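Local atomic coordinates of beta-catenin homolog sys-1 (PDB entry 3C2G), a protein that acts as a transcription coregulator in the Wnt signaling asymmetry pathway, binding the TCF factor pop-1 directly to activate or repress target genes. Residues 584-598 against 607-619. Residues are numbered along the deposited sequence; the frame is centred on the assembly and turned at random.
Sequences ADIWTIDRPMLEGLT and KAANSLLSRFPEN
Phe616 presses its ring between Ala584 and Ile589, and following it outward from the backbone traces the contact with residues 584-589. Its CB lies beside the guanidinium of Arg591, whose plane stands nearly perpendicular to the ring (84°). CG is set anti to the carbonyl carbon (chi1 -69°), which carries the ring in among residues 584-589. There CD1 approaches Ala584 O at 3.4 Å, CE1 meets both CD1 and CG2 of Ile589, CZ comes within 4.2 Å of Trp587 CE3, at the indole edge, and CE2 lies near Leu594 CD2. Ile589 CD1 sits 3.8 Å from the centroid of the Phe616 ring and 11° off its normal, a CH-pi contact; Ala584 CB covers the opposite face near the rim. With an alanine here, Ile589 CD1 would probably lose the ring face it rests on, and a gap would open beside Trp587. Arg591, extended from CG to NE, gives a weak hydrogen bond from NH1 to Pro617 O (2.8 Å), while its pairing with Glu618 is long and purely electrostatic. Farther along, Leu594 CD2 packs on Leu613 CD1 (3.8 Å), and Ala609 CB fits against Thr598 N at 3.6 Å. The axes of helices 591-598 and 607-613 approach to 8.0 Å, running in broadly opposing directions and closing the C-terminal end of the armadillo domain; Leu570 of helix 563-579 touches both Leu594 and Leu612, and Asp574 salt-bridges Arg615.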
loop_
_atom_site.group_PDB
_atom_site.type_symbol
_atom_site.label_atom_id
_atom_site.label_comp_id
_atom_site.label_asym_id
_atom_site.label_seq_id
_atom_site.Cartn_x
_atom_site.Cartn_y
_atom_site.Cartn_z
ATOM N N ALA A 584 1.559 26.977 42.075
ATOM C CA ALA A 584 2.768 27.756 41.842
ATOM C C ALA A 584 3.882 27.387 42.814
ATOM O O ALA A 584 5.048 27.323 42.432
ATOM C CB ALA A 584 2.460 29.250 41.919
ATOM N N ASP A 585 3.524 27.135 44.066
ATOM C CA ASP A 585 4.499 26.746 45.076
ATOM C C ASP A 585 4.919 25.283 44.960
ATOM O O ASP A 585 6.020 24.901 45.366
ATOM C CB ASP A 585 3.932 27.025 46.459
ATOM C CG ASP A 585 3.494 28.466 46.615
ATOM O OD1 ASP A 585 4.232 29.229 47.288
ATOM O OD2 ASP A 585 2.434 28.836 46.042
ATOM N N ILE A 586 4.031 24.470 44.407
ATOM C CA ILE A 586 4.265 23.040 44.283
ATOM C C ILE A 586 5.107 22.700 43.055
ATOM O O ILE A 586 5.960 21.818 43.125
ATOM C CB ILE A 586 2.941 22.276 44.255
ATOM C CG1 ILE A 586 2.150 22.593 45.526
ATOM C CG2 ILE A 586 3.178 20.777 44.104
ATOM C CD1 ILE A 586 0.679 22.218 45.450
ATOM N N TRP A 587 4.874 23.407 41.944
ATOM C CA TRP A 587 5.625 23.162 40.715
ATOM C C TRP A 587 7.103 23.433 40.917
ATOM O O TRP A 587 7.490 24.161 41.819
ATOM C CB TRP A 587 5.118 24.015 39.553
ATOM C CG TRP A 587 3.795 23.602 39.023
ATOM C CD1 TRP A 587 3.162 22.428 39.247
ATOM C CD2 TRP A 587 2.953 24.353 38.147
ATOM N NE1 TRP A 587 1.974 22.401 38.588
ATOM C CE2 TRP A 587 1.818 23.571 37.896
ATOM C CE3 TRP A 587 3.051 25.613 37.548
ATOM C CZ2 TRP A 587 0.770 24.005 37.074
ATOM C CZ3 TRP A 587 2.006 26.049 36.719
ATOM C CH2 TRP A 587 0.886 25.245 36.494
ATOM N N THR A 588 7.926 22.819 40.082
ATOM C CA THR A 588 9.339 23.114 40.083
ATOM C C THR A 588 9.708 23.598 38.683
ATOM O O THR A 588 9.637 22.834 37.716
ATOM C CB THR A 588 10.169 21.892 40.527
ATOM O OG1 THR A 588 9.882 21.609 41.902
ATOM C CG2 THR A 588 11.672 22.163 40.381
ATOM N N ILE A 589 10.069 24.876 38.597
ATOM C CA ILE A 589 10.384 25.522 37.321
ATOM C C ILE A 589 11.855 25.915 37.192
ATOM O O ILE A 589 12.595 25.948 38.179
ATOM C CB ILE A 589 9.494 26.778 37.064
ATOM C CG1 ILE A 589 9.829 27.906 38.048
ATOM C CG2 ILE A 589 8.016 26.409 37.109
ATOM C CD1 ILE A 589 9.238 29.258 37.669
ATOM N N ASP A 590 12.259 26.180 35.950
ATOM C CA ASP A 590 13.535 26.807 35.635
ATOM C C ASP A 590 13.262 28.303 35.572
ATOM O O ASP A 590 12.909 28.841 34.521
ATOM C CB ASP A 590 14.048 26.288 34.285
ATOM C CG ASP A 590 15.455 26.771 33.948
ATOM O OD1 ASP A 590 15.880 27.849 34.416
ATOM O OD2 ASP A 590 16.134 26.064 33.179
ATOM N N ARG A 591 13.412 28.962 36.713
ATOM C CA ARG A 591 13.071 30.371 36.845
ATOM C C ARG A 591 13.863 31.321 35.916
ATOM O O ARG A 591 13.263 32.201 35.300
ATOM C CB ARG A 591 13.173 30.807 38.310
ATOM C CG ARG A 591 12.365 32.047 38.621
ATOM C CD ARG A 591 12.771 32.690 39.938
ATOM N NE ARG A 591 12.248 34.052 40.017
ATOM C CZ ARG A 591 11.132 34.400 40.652
ATOM N NH1 ARG A 591 10.400 33.496 41.298
ATOM N NH2 ARG A 591 10.749 35.668 40.647
ATOM N N PRO A 592 15.205 31.158 35.816
ATOM C CA PRO A 592 15.966 32.034 34.913
ATOM C C PRO A 592 15.534 31.915 33.456
ATOM O O PRO A 592 15.573 32.903 32.719
ATOM C CB PRO A 592 17.413 31.545 35.072
ATOM C CG PRO A 592 17.443 30.868 36.386
ATOM C CD PRO A 592 16.098 30.217 36.520
HETATM N N MSE A 593 15.123 30.721 33.049
HETATM C CA MSE A 593 14.579 30.535 31.711
HETATM C C MSE A 593 13.301 31.348 31.484
HETATM O O MSE A 593 13.119 31.943 30.423
HETATM C CB MSE A 593 14.320 29.065 31.433
HETATM C CG MSE A 593 14.021 28.797 29.983
HETATM SE SE MSE A 593 12.460 27.663 29.783
HETATM C CE MSE A 593 11.054 28.879 30.389
ATOM N N LEU A 594 12.424 31.371 32.481
ATOM C CA LEU A 594 11.191 32.140 32.392
ATOM C C LEU A 594 11.473 33.646 32.374
ATOM O O LEU A 594 10.781 34.398 31.692
ATOM C CB LEU A 594 10.232 31.766 33.529
ATOM C CG LEU A 594 8.890 32.495 33.660
ATOM C CD1 LEU A 594 8.048 32.354 32.405
ATOM C CD2 LEU A 594 8.139 31.977 34.864
ATOM N N GLU A 595 12.489 34.075 33.120
ATOM C CA GLU A 595 12.893 35.482 33.129
ATOM C C GLU A 595 13.423 35.862 31.753
ATOM O O GLU A 595 13.075 36.917 31.217
ATOM C CB GLU A 595 13.932 35.766 34.219
ATOM N N GLY A 596 14.238 34.978 31.179
ATOM C CA GLY A 596 14.696 35.114 29.798
ATOM C C GLY A 596 13.568 35.407 28.821
ATOM O O GLY A 596 13.712 36.263 27.943
ATOM N N LEU A 597 12.439 34.714 28.984
ATOM C CA LEU A 597 11.282 34.876 28.096
ATOM C C LEU A 597 10.584 36.238 28.207
ATOM O O LEU A 597 9.895 36.664 27.279
ATOM C CB LEU A 597 10.284 33.731 28.290
ATOM C CG LEU A 597 10.672 32.370 27.694
ATOM C CD1 LEU A 597 9.621 31.335 28.034
ATOM C CD2 LEU A 597 10.879 32.445 26.182
ATOM N N THR A 598 10.772 36.913 29.338
ATOM C CA THR A 598 10.230 38.257 29.561
ATOM C C THR A 598 10.795 39.274 28.561
ATOM O O THR A 598 10.101 40.220 28.166
ATOM C CB THR A 598 10.501 38.721 31.010
ATOM O OG1 THR A 598 9.809 37.855 31.914
ATOM C CG2 THR A 598 10.038 40.164 31.246
ATOM N N LYS A 607 4.799 39.473 27.180
ATOM C CA LYS A 607 3.694 39.862 28.062
ATOM C C LYS A 607 3.193 38.698 28.921
ATOM O O LYS A 607 2.931 38.869 30.113
ATOM C CB LYS A 607 2.535 40.471 27.260
ATOM N N ALA A 608 3.066 37.519 28.313
ATOM C CA ALA A 608 2.609 36.325 29.025
ATOM C C ALA A 608 3.622 35.904 30.085
ATOM O O ALA A 608 3.253 35.558 31.213
ATOM C CB ALA A 608 2.370 35.197 28.050
ATOM N N ALA A 609 4.897 35.959 29.702
ATOM C CA ALA A 609 6.008 35.586 30.565
ATOM C C ALA A 609 5.992 36.295 31.918
ATOM O O ALA A 609 5.988 35.628 32.956
ATOM C CB ALA A 609 7.333 35.809 29.853
ATOM N N ASN A 610 5.969 37.629 31.928
ATOM C CA ASN A 610 5.999 38.333 33.216
ATOM C C ASN A 610 4.687 38.295 33.988
ATOM O O ASN A 610 4.693 38.341 35.224
ATOM C CB ASN A 610 6.625 39.745 33.143
ATOM C CG ASN A 610 6.100 40.577 31.993
ATOM O OD1 ASN A 610 4.901 40.852 31.901
ATOM N ND2 ASN A 610 7.004 41.010 31.117
ATOM N N SER A 611 3.574 38.147 33.277
ATOM C CA SER A 611 2.296 37.860 33.936
ATOM C C SER A 611 2.384 36.541 34.705
ATOM O O SER A 611 1.910 36.449 35.833
ATOM C CB SER A 611 1.150 37.796 32.930
ATOM O OG SER A 611 1.185 38.894 32.042
ATOM N N LEU A 612 2.998 35.531 34.088
ATOM C CA LEU A 612 3.207 34.235 34.733
ATOM C C LEU A 612 4.258 34.311 35.845
ATOM O O LEU A 612 4.117 33.660 36.882
ATOM C CB LEU A 612 3.576 33.157 33.702
ATOM C CG LEU A 612 3.868 31.721 34.165
ATOM C CD1 LEU A 612 2.708 31.106 34.935
ATOM C CD2 LEU A 612 4.234 30.847 32.991
ATOM N N LEU A 613 5.302 35.111 35.626
ATOM C CA LEU A 613 6.369 35.308 36.625
ATOM C C LEU A 613 5.851 35.780 37.996
ATOM O O LEU A 613 6.273 35.265 39.040
ATOM C CB LEU A 613 7.420 36.286 36.092
ATOM C CG LEU A 613 8.783 36.362 36.786
ATOM C CD1 LEU A 613 9.576 35.062 36.622
ATOM C CD2 LEU A 613 9.582 37.553 36.250
ATOM N N SER A 614 4.919 36.731 37.985
ATOM C CA SER A 614 4.380 37.301 39.220
ATOM C C SER A 614 3.616 36.304 40.100
ATOM O O SER A 614 3.305 36.604 41.250
ATOM C CB SER A 614 3.492 38.511 38.911
ATOM O OG SER A 614 2.252 38.105 38.353
ATOM N N ARG A 615 3.314 35.127 39.560
ATOM C CA ARG A 615 2.562 34.106 40.298
ATOM C C ARG A 615 3.417 33.375 41.334
ATOM O O ARG A 615 2.898 32.885 42.345
ATOM C CB ARG A 615 1.960 33.071 39.344
ATOM C CG ARG A 615 1.108 33.630 38.221
ATOM C CD ARG A 615 -0.337 33.773 38.610
ATOM N NE ARG A 615 -1.146 34.138 37.452
ATOM C CZ ARG A 615 -2.399 34.574 37.521
ATOM N NH1 ARG A 615 -2.992 34.703 38.700
ATOM N NH2 ARG A 615 -3.058 34.879 36.410
ATOM N N PHE A 616 4.720 33.314 41.084
ATOM C CA PHE A 616 5.616 32.460 41.858
ATOM C C PHE A 616 6.169 33.097 43.131
ATOM O O PHE A 616 6.222 34.321 43.237
ATOM C CB PHE A 616 6.738 31.945 40.949
ATOM C CG PHE A 616 6.253 30.973 39.922
ATOM C CD1 PHE A 616 6.299 29.605 40.171
ATOM C CD2 PHE A 616 5.696 31.424 38.730
ATOM C CE1 PHE A 616 5.820 28.704 39.242
ATOM C CE2 PHE A 616 5.215 30.533 37.798
ATOM C CZ PHE A 616 5.275 29.167 38.050
ATOM N N PRO A 617 6.573 32.267 44.114
ATOM C CA PRO A 617 7.262 32.834 45.279
ATOM C C PRO A 617 8.515 33.622 44.869
ATOM O O PRO A 617 9.033 33.445 43.759
ATOM C CB PRO A 617 7.646 31.598 46.101
ATOM C CG PRO A 617 6.698 30.550 45.673
ATOM C CD PRO A 617 6.416 30.803 44.229
ATOM N N GLU A 618 8.981 34.494 45.759
ATOM C CA GLU A 618 10.155 35.320 45.480
ATOM C C GLU A 618 11.454 34.515 45.581
ATOM O O GLU A 618 12.446 34.847 44.921
ATOM C CB GLU A 618 10.191 36.560 46.389
ATOM C CG GLU A 618 11.096 37.693 45.872
ATOM C CD GLU A 618 10.975 37.912 44.358
ATOM O OE1 GLU A 618 9.886 38.312 43.885
ATOM O OE2 GLU A 618 11.973 37.674 43.643
ATOM N N ASN A 619 11.410 33.457 46.398
ATOM C CA ASN A 619 12.521 32.516 46.625
ATOM C C ASN A 619 13.875 32.904 46.022
ATOM O O ASN A 619 14.625 33.693 46.609
ATOM C CB ASN A 619 12.120 31.108 46.157
#